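Local coordinates for protein ARF-like GTPase (Chlamydomonas reinhardtii, PDB 4M9Q) that belongs to the ARF family of small GTPases with a P-loop fold and is modelled here with a magnesium ion and phosphoaminophosphonic acid-guanylate ester, at residues G11-G16 and N60-W65; F36-T41 and K66-E71. All blocks are in the same frame, centred on the assembly; numbering follows the deposited sequence. Where two conformers were deposited one is given.

Overall arrangement
Both contacts involve the long loop between strands 48-55 and 74-80. Contact 1 joins residues 60-65 of this loop to the 11-16 loop beside the phosphates of GNP, and most of its touching residues are buried. Contact 2 joins the next six residues, 66-71, to the start of edge strand 38-45 and lies at the surface. The chemistry differs accordingly. Contact 1 combines a salt bridge, a methyl group on a guanidinium face and an indole edge against a backbone carbonyl. Contact 2 is a single aromatic pair. The centres of the two contacts are about 11 Å apart.

Contact 1: G11-G16 and N60-W65. With GNP (phosphoaminophosphonic acid-guanylate ester), chain D.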
loop_
_atom_site.group_PDB
_atom_site.type_symbol
_atom_site.label_atom_id
_atom_site.label_comp_id
_atom_site.label_asym_id
_atom_site.label_seq_id
_atom_site.Cartn_x
_atom_site.Cartn_y
_atom_site.Cartn_z
ATOM N N GLY A 11 -4.871 -3.455 -1.084
ATOM C CA GLY A 11 -5.600 -3.461 -2.359
ATOM C C GLY A 11 -6.270 -4.806 -2.565
ATOM O O GLY A 11 -5.904 -5.761 -1.930
ATOM N N LEU A 12 -7.223 -4.879 -3.488
ATOM C CA LEU A 12 -8.031 -6.086 -3.654
ATOM C C LEU A 12 -7.154 -7.207 -4.194
ATOM O O LEU A 12 -6.076 -6.972 -4.773
ATOM C CB LEU A 12 -9.173 -5.854 -4.648
ATOM C CG LEU A 12 -10.231 -4.796 -4.355
ATOM C CD1 LEU A 12 -11.272 -4.777 -5.471
ATOM C CD2 LEU A 12 -10.889 -4.981 -2.982
ATOM N N ASP A 13 -7.639 -8.430 -4.034
ATOM C CA ASP A 13 -6.989 -9.551 -4.656
ATOM C C ASP A 13 -6.886 -9.271 -6.158
ATOM O O ASP A 13 -7.742 -8.641 -6.752
ATOM C CB ASP A 13 -7.751 -10.837 -4.386
ATOM C CG ASP A 13 -9.144 -10.811 -4.941
ATOM O OD1 ASP A 13 -9.989 -10.105 -4.345
ATOM O OD2 ASP A 13 -9.402 -11.485 -5.970
ATOM N N ASN A 14 -5.773 -9.685 -6.735
ATOM C CA ASN A 14 -5.509 -9.575 -8.149
ATOM C C ASN A 14 -5.019 -8.197 -8.617
ATOM O O ASN A 14 -4.703 -8.005 -9.795
ATOM C CB ASN A 14 -6.730 -10.039 -8.967
ATOM C CG ASN A 14 -6.344 -10.516 -10.356
ATOM O OD1 ASN A 14 -5.488 -11.391 -10.491
ATOM N ND2 ASN A 14 -6.956 -9.930 -11.399
ATOM N N ALA A 15 -4.885 -7.258 -7.690
ATOM C CA ALA A 15 -4.521 -5.896 -8.054
ATOM C C ALA A 15 -3.064 -5.827 -8.550
ATOM O O ALA A 15 -2.727 -5.012 -9.478
ATOM C CB ALA A 15 -4.722 -4.971 -6.877
ATOM N N GLY A 16 -2.230 -6.683 -7.942
ATOM C CA GLY A 16 -0.819 -6.791 -8.309
ATOM C C GLY A 16 0.175 -6.418 -7.244
ATOM O O GLY A 16 1.290 -6.045 -7.595
ATOM N N ASN A 60 -11.866 -13.226 2.106
ATOM C CA ASN A 60 -11.646 -13.942 3.385
ATOM C C ASN A 60 -10.271 -13.640 4.102
ATOM O O ASN A 60 -10.031 -14.127 5.213
ATOM C CB ASN A 60 -11.822 -15.481 3.221
ATOM C CG ASN A 60 -12.945 -15.883 2.244
ATOM O OD1 ASN A 60 -12.779 -16.834 1.478
ATOM N ND2 ASN A 60 -14.084 -15.177 2.280
ATOM N N ILE A 61 -9.371 -12.871 3.480
ATOM C CA ILE A 61 -8.148 -12.426 4.174
ATOM C C ILE A 61 -8.230 -10.964 4.661
ATOM O O ILE A 61 -7.557 -10.609 5.632
ATOM C CB ILE A 61 -6.874 -12.587 3.297
ATOM C CG1 ILE A 61 -5.992 -13.759 3.759
ATOM C CG2 ILE A 61 -6.002 -11.347 3.374
ATOM C CD1 ILE A 61 -5.165 -13.503 5.024
ATOM N N ARG A 62 -9.061 -10.139 4.000
ATOM C CA ARG A 62 -9.095 -8.641 4.156
ATOM C C ARG A 62 -9.219 -8.107 5.612
ATOM O O ARG A 62 -8.764 -7.009 5.945
ATOM C CB ARG A 62 -10.316 -8.119 3.358
ATOM C CG ARG A 62 -10.108 -6.887 2.488
ATOM C CD ARG A 62 -11.212 -6.793 1.441
ATOM N NE ARG A 62 -10.948 -7.627 0.261
ATOM C CZ ARG A 62 -11.777 -7.786 -0.778
ATOM N NH1 ARG A 62 -12.974 -7.198 -0.799
ATOM N NH2 ARG A 62 -11.410 -8.558 -1.799
ATOM N N GLY A 63 -9.887 -8.853 6.468
ATOM C CA GLY A 63 -10.072 -8.432 7.849
ATOM C C GLY A 63 -8.783 -8.289 8.641
ATOM O O GLY A 63 -8.729 -7.604 9.660
ATOM N N VAL A 64 -7.735 -8.951 8.174
ATOM C CA VAL A 64 -6.431 -8.870 8.782
ATOM C C VAL A 64 -5.829 -7.486 8.640
ATOM O O VAL A 64 -5.033 -7.073 9.484
ATOM C CB VAL A 64 -5.500 -9.881 8.099
ATOM C CG1 VAL A 64 -4.033 -9.620 8.442
ATOM C CG2 VAL A 64 -5.952 -11.300 8.448
ATOM N N TRP A 65 -6.195 -6.752 7.588
ATOM C CA TRP A 65 -5.576 -5.450 7.362
ATOM C C TRP A 65 -5.606 -4.598 8.580
ATOM O O TRP A 65 -4.576 -4.035 8.958
ATOM C CB TRP A 65 -6.253 -4.684 6.277
ATOM C CG TRP A 65 -6.130 -5.282 4.928
ATOM C CD1 TRP A 65 -5.516 -6.469 4.569
ATOM C CD2 TRP A 65 -6.685 -4.759 3.712
ATOM N NE1 TRP A 65 -5.650 -6.690 3.230
ATOM C CE2 TRP A 65 -6.325 -5.700 2.655
ATOM C CE3 TRP A 65 -7.364 -3.618 3.388
ATOM C CZ2 TRP A 65 -6.700 -5.520 1.358
ATOM C CZ3 TRP A 65 -7.743 -3.422 2.056
ATOM C CH2 TRP A 65 -7.433 -4.363 1.068
HETATM P PG GNP D . -3.537 -11.268 -3.659
HETATM O O1G GNP D . -2.114 -11.861 -3.161
HETATM O O2G GNP D . -3.901 -9.944 -2.902
HETATM O O3G GNP D . -4.560 -12.414 -3.555
HETATM N N3B GNP D . -3.308 -10.749 -5.261
HETATM P PB GNP D . -2.019 -9.702 -5.574
HETATM O O1B GNP D . -0.730 -10.006 -4.650
HETATM O O2B GNP D . -2.558 -8.309 -5.403
HETATM O O3A GNP D . -1.768 -9.990 -7.116
HETATM P PA GNP D . -0.446 -10.539 -7.809
HETATM O O1A GNP D . -0.440 -11.947 -7.354
HETATM O O2A GNP D . 0.653 -9.583 -7.505
HETATM O "O5'" GNP D . -0.906 -10.387 -9.332
HETATM C "C5'" GNP D . -2.189 -10.917 -9.742
HETATM C "C4'" GNP D . -2.158 -11.307 -11.243
HETATM O "O4'" GNP D . -1.933 -10.091 -11.972
HETATM C "C3'" GNP D . -0.966 -12.165 -11.641
HETATM O "O3'" GNP D . -1.181 -12.876 -12.859
HETATM C "C2'" GNP D . 0.084 -11.173 -12.009
HETATM O "O2'" GNP D . 1.056 -11.641 -12.897
HETATM C "C1'" GNP D . -0.743 -10.159 -12.736
HETATM N N9 GNP D . -0.159 -8.820 -12.858
HETATM C C8 GNP D . 0.371 -8.124 -11.854
HETATM N N7 GNP D . 0.756 -6.911 -12.273
HETATM C C5 GNP D . 0.488 -6.833 -13.580
HETATM C C6 GNP D . 0.694 -5.797 -14.607
HETATM O O6 GNP D . 1.230 -4.705 -14.339
HETATM N N1 GNP D . 0.272 -6.066 -15.824
HETATM C C2 GNP D . -0.325 -7.253 -16.158
HETATM N N2 GNP D . -0.690 -7.409 -17.433
HETATM N N3 GNP D . -0.550 -8.260 -15.274
HETATM C C4 GNP D . -0.123 -8.098 -13.977
#
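Arg62 meets Leu12 with a face and Asp13 with an edge. CD2 of Leu12 lies over the centre of the guanidinium, 3.7 Å from Arg62 CZ. Leu12 CG stands anti to the carbonyl carbon (chi1 -61°), and from there the CD2 branch reaches the flat group. Asp13 comes in the plane of the guanidinium. Asp13 OD1 forms a salt bridge to Arg62 NH2 at 3.3 Å, and the carboxylate and guanidinium planes are only 12° apart. The bridge is a rather long one, and both groups have other polar partners. Arg62 NH2 also bonds to Gly57 O, and NH1 pairs with Glu89 of helix 87-99. Asp13 OD2 pairs with Arg86. Together Asp13, Glu89 and Gly57 O hold the guanidinium in place. Arg62 CG rests on one face of the Trp65 indole, offset to the rim. Beyond it, the bend at chi3 (-83°) turns the guanidinium to Leu12 and Asp13.

Residues 11-16 follow strand 3-10 and lead into helix 17-24. They form most of the P-loop (Walker A motif) of the small GTPase fold, completed by Lys17 and Thr18, and the loop wraps the phosphates of GNP. Leu12 to Ala15 form a type II beta turn. Gly16 N, at the N-cap position of the helix, gives a hydrogen bond of 3.0 Å to GNP O2B. Asn14 N lies 3.1 Å from the bridging GNP N3B.

Trp65 approaches the start of the loop with the edge of its six-membered ring. Trp65 CZ2 is 3.4 Å from Gly11 O, which lies close to the ring plane, and Trp65 CH2 is 3.5 Å from Gly11 N. Gly11 O also accepts a hydrogen bond from Lys17 NZ. Trp65 NE1 bonds to Gly56 O, which helps fix the turn of the indole.

Contact 2: F36-T41 and K66-E71; sequences FGFNST and KKYLAE
Phe38 and Tyr68 form an edge-to-face (T-shaped) aromatic pair. It bridges edge strand 38-45 of the mixed sheet in this P-loop GTPase fold and the loop before strand 74-80. The ring planes stand at 72°, and the centroids are 6.0 Å apart. Tyr68 supplies the edge and Phe38 the face. The phenol oxygen leads the approach, with Tyr68 OH lying over one face of the Phe38 ring.

The CB of each residue points toward the other segment. Phe38 CG sits between its backbone N and carbonyl carbon (chi1 76°), which sets the ring beside the phenol. The edge of the same ring meets CB of Ser40, two residues further along the strand. Tyr68 CG is anti to its carbonyl carbon (chi1 -74°), and this places the hydroxyl end of its ring against Phe38.

Both residues also rest on Leu55 of neighbouring strand 48-55, and the Tyr68 ring meets that of Phe53. Phe38 is exposed and Tyr68 partly exposed. The oxygen is displaced to one side of the Phe38 ring: Tyr68 OH lies 3.2 Å from Phe38 CE2 but 3.9 Å from Phe38 CG.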
loop_
_atom_site.group_PDB
_atom_site.type_symbol
_atom_site.label_atom_id
_atom_site.label_comp_id
_atom_site.label_asym_id
_atom_site.label_seq_id
_atom_site.Cartn_x
_atom_site.Cartn_y
_atom_site.Cartn_z
ATOM N N PHE A 36 -2.218 -15.887 0.716
ATOM C CA PHE A 36 -3.070 -16.255 1.852
ATOM C C PHE A 36 -2.231 -16.126 3.108
ATOM O O PHE A 36 -1.912 -17.123 3.730
ATOM C CB PHE A 36 -3.551 -17.707 1.757
ATOM C CG PHE A 36 -4.598 -17.957 0.713
ATOM C CD1 PHE A 36 -4.270 -18.004 -0.638
ATOM C CD2 PHE A 36 -5.909 -18.209 1.082
ATOM C CE1 PHE A 36 -5.238 -18.264 -1.591
ATOM C CE2 PHE A 36 -6.877 -18.480 0.132
ATOM C CZ PHE A 36 -6.543 -18.500 -1.206
ATOM N N GLY A 37 -1.796 -14.913 3.417
ATOM C CA GLY A 37 -1.040 -14.637 4.623
ATOM C C GLY A 37 -0.440 -13.293 4.295
ATOM O O GLY A 37 -1.197 -12.381 3.857
ATOM N N PHE A 38 0.885 -13.200 4.443
ATOM C CA PHE A 38 1.621 -12.081 3.949
ATOM C C PHE A 38 3.115 -12.339 3.645
ATOM O O PHE A 38 3.768 -13.289 4.164
ATOM C CB PHE A 38 1.515 -10.945 4.963
ATOM C CG PHE A 38 2.383 -11.122 6.180
ATOM C CD1 PHE A 38 3.699 -10.658 6.183
ATOM C CD2 PHE A 38 1.889 -11.695 7.309
ATOM C CE1 PHE A 38 4.518 -10.804 7.317
ATOM C CE2 PHE A 38 2.704 -11.870 8.442
ATOM C CZ PHE A 38 4.017 -11.408 8.446
ATOM N N ASN A 39 3.639 -11.440 2.823
ATOM C CA ASN A 39 5.052 -11.348 2.512
ATOM C C ASN A 39 5.558 -10.058 3.171
ATOM O O ASN A 39 4.820 -9.095 3.310
ATOM C CB ASN A 39 5.201 -11.289 0.982
ATOM C CG ASN A 39 4.480 -12.457 0.265
ATOM O OD1 ASN A 39 4.742 -13.626 0.536
ATOM N ND2 ASN A 39 3.598 -12.131 -0.676
ATOM N N SER A 40 6.824 -10.024 3.541
ATOM C CA SER A 40 7.416 -8.938 4.323
ATOM C C SER A 40 8.778 -8.740 3.762
ATOM O O SER A 40 9.520 -9.693 3.663
ATOM C CB SER A 40 7.525 -9.405 5.781
ATOM O OG SER A 40 8.306 -8.583 6.610
ATOM N N THR A 41 9.142 -7.522 3.406
ATOM C CA THR A 41 10.532 -7.257 3.056
ATOM C C THR A 41 10.944 -5.836 3.449
ATOM O O THR A 41 10.141 -5.062 3.931
ATOM C CB THR A 41 10.750 -7.515 1.567
ATOM O OG1 THR A 41 11.034 -6.300 0.886
ATOM C CG2 THR A 41 9.497 -8.083 0.978
ATOM N N LYS A 66 -6.759 -4.518 9.261
ATOM C CA LYS A 66 -6.848 -3.596 10.384
ATOM C C LYS A 66 -5.884 -3.905 11.504
ATOM O O LYS A 66 -5.581 -3.041 12.319
ATOM C CB LYS A 66 -8.277 -3.352 10.900
ATOM C CG LYS A 66 -9.330 -4.423 10.693
ATOM C CD LYS A 66 -9.341 -5.428 11.812
ATOM C CE LYS A 66 -10.743 -5.724 12.308
ATOM N NZ LYS A 66 -10.608 -6.796 13.350
ATOM N N LYS A 67 -5.358 -5.118 11.535
ATOM C CA LYS A 67 -4.427 -5.500 12.609
ATOM C C LYS A 67 -3.054 -4.862 12.416
ATOM O O LYS A 67 -2.243 -4.881 13.336
ATOM C CB LYS A 67 -4.314 -7.022 12.726
ATOM C CG LYS A 67 -5.674 -7.674 12.767
ATOM C CD LYS A 67 -5.651 -8.908 13.633
ATOM C CE LYS A 67 -7.055 -9.354 14.026
ATOM N NZ LYS A 67 -6.986 -9.835 15.422
ATOM N N TYR A 68 -2.832 -4.268 11.245
ATOM C CA TYR A 68 -1.574 -3.630 10.917
ATOM C C TYR A 68 -1.634 -2.117 10.931
ATOM O O TYR A 68 -0.571 -1.458 10.815
ATOM C CB TYR A 68 -1.118 -4.054 9.518
ATOM C CG TYR A 68 -0.599 -5.453 9.452
ATOM C CD1 TYR A 68 0.773 -5.697 9.458
ATOM C CD2 TYR A 68 -1.469 -6.538 9.407
ATOM C CE1 TYR A 68 1.268 -6.983 9.407
ATOM C CE2 TYR A 68 -0.984 -7.838 9.370
ATOM C CZ TYR A 68 0.388 -8.048 9.360
ATOM O OH TYR A 68 0.903 -9.318 9.295
ATOM N N LEU A 69 -2.822 -1.532 11.002
ATOM C CA LEU A 69 -2.900 -0.111 10.648
ATOM C C LEU A 69 -2.304 0.770 11.719
ATOM O O LEU A 69 -1.911 1.910 11.436
ATOM C CB LEU A 69 -4.309 0.305 10.299
ATOM C CG LEU A 69 -4.856 -0.446 9.075
ATOM C CD1 LEU A 69 -6.328 -0.095 8.876
ATOM C CD2 LEU A 69 -4.028 -0.159 7.814
ATOM N N ALA A 70 -2.177 0.220 12.927
ATOM C CA ALA A 70 -1.587 0.943 14.063
ATOM C C ALA A 70 -0.086 1.027 13.957
ATOM O O ALA A 70 0.514 2.001 14.415
ATOM C CB ALA A 70 -1.974 0.287 15.394
ATOM N N GLU A 71 0.538 0.015 13.362
ATOM C CA GLU A 71 2.007 -0.008 13.274
ATOM C C GLU A 71 2.572 0.547 11.948
ATOM O O GLU A 71 3.756 0.488 11.714
ATOM C CB GLU A 71 2.531 -1.413 13.530
ATOM C CG GLU A 71 2.211 -2.409 12.442
ATOM C CD GLU A 71 2.438 -3.827 12.902
ATOM O OE1 GLU A 71 1.444 -4.521 13.275
ATOM O OE2 GLU A 71 3.631 -4.228 12.906
#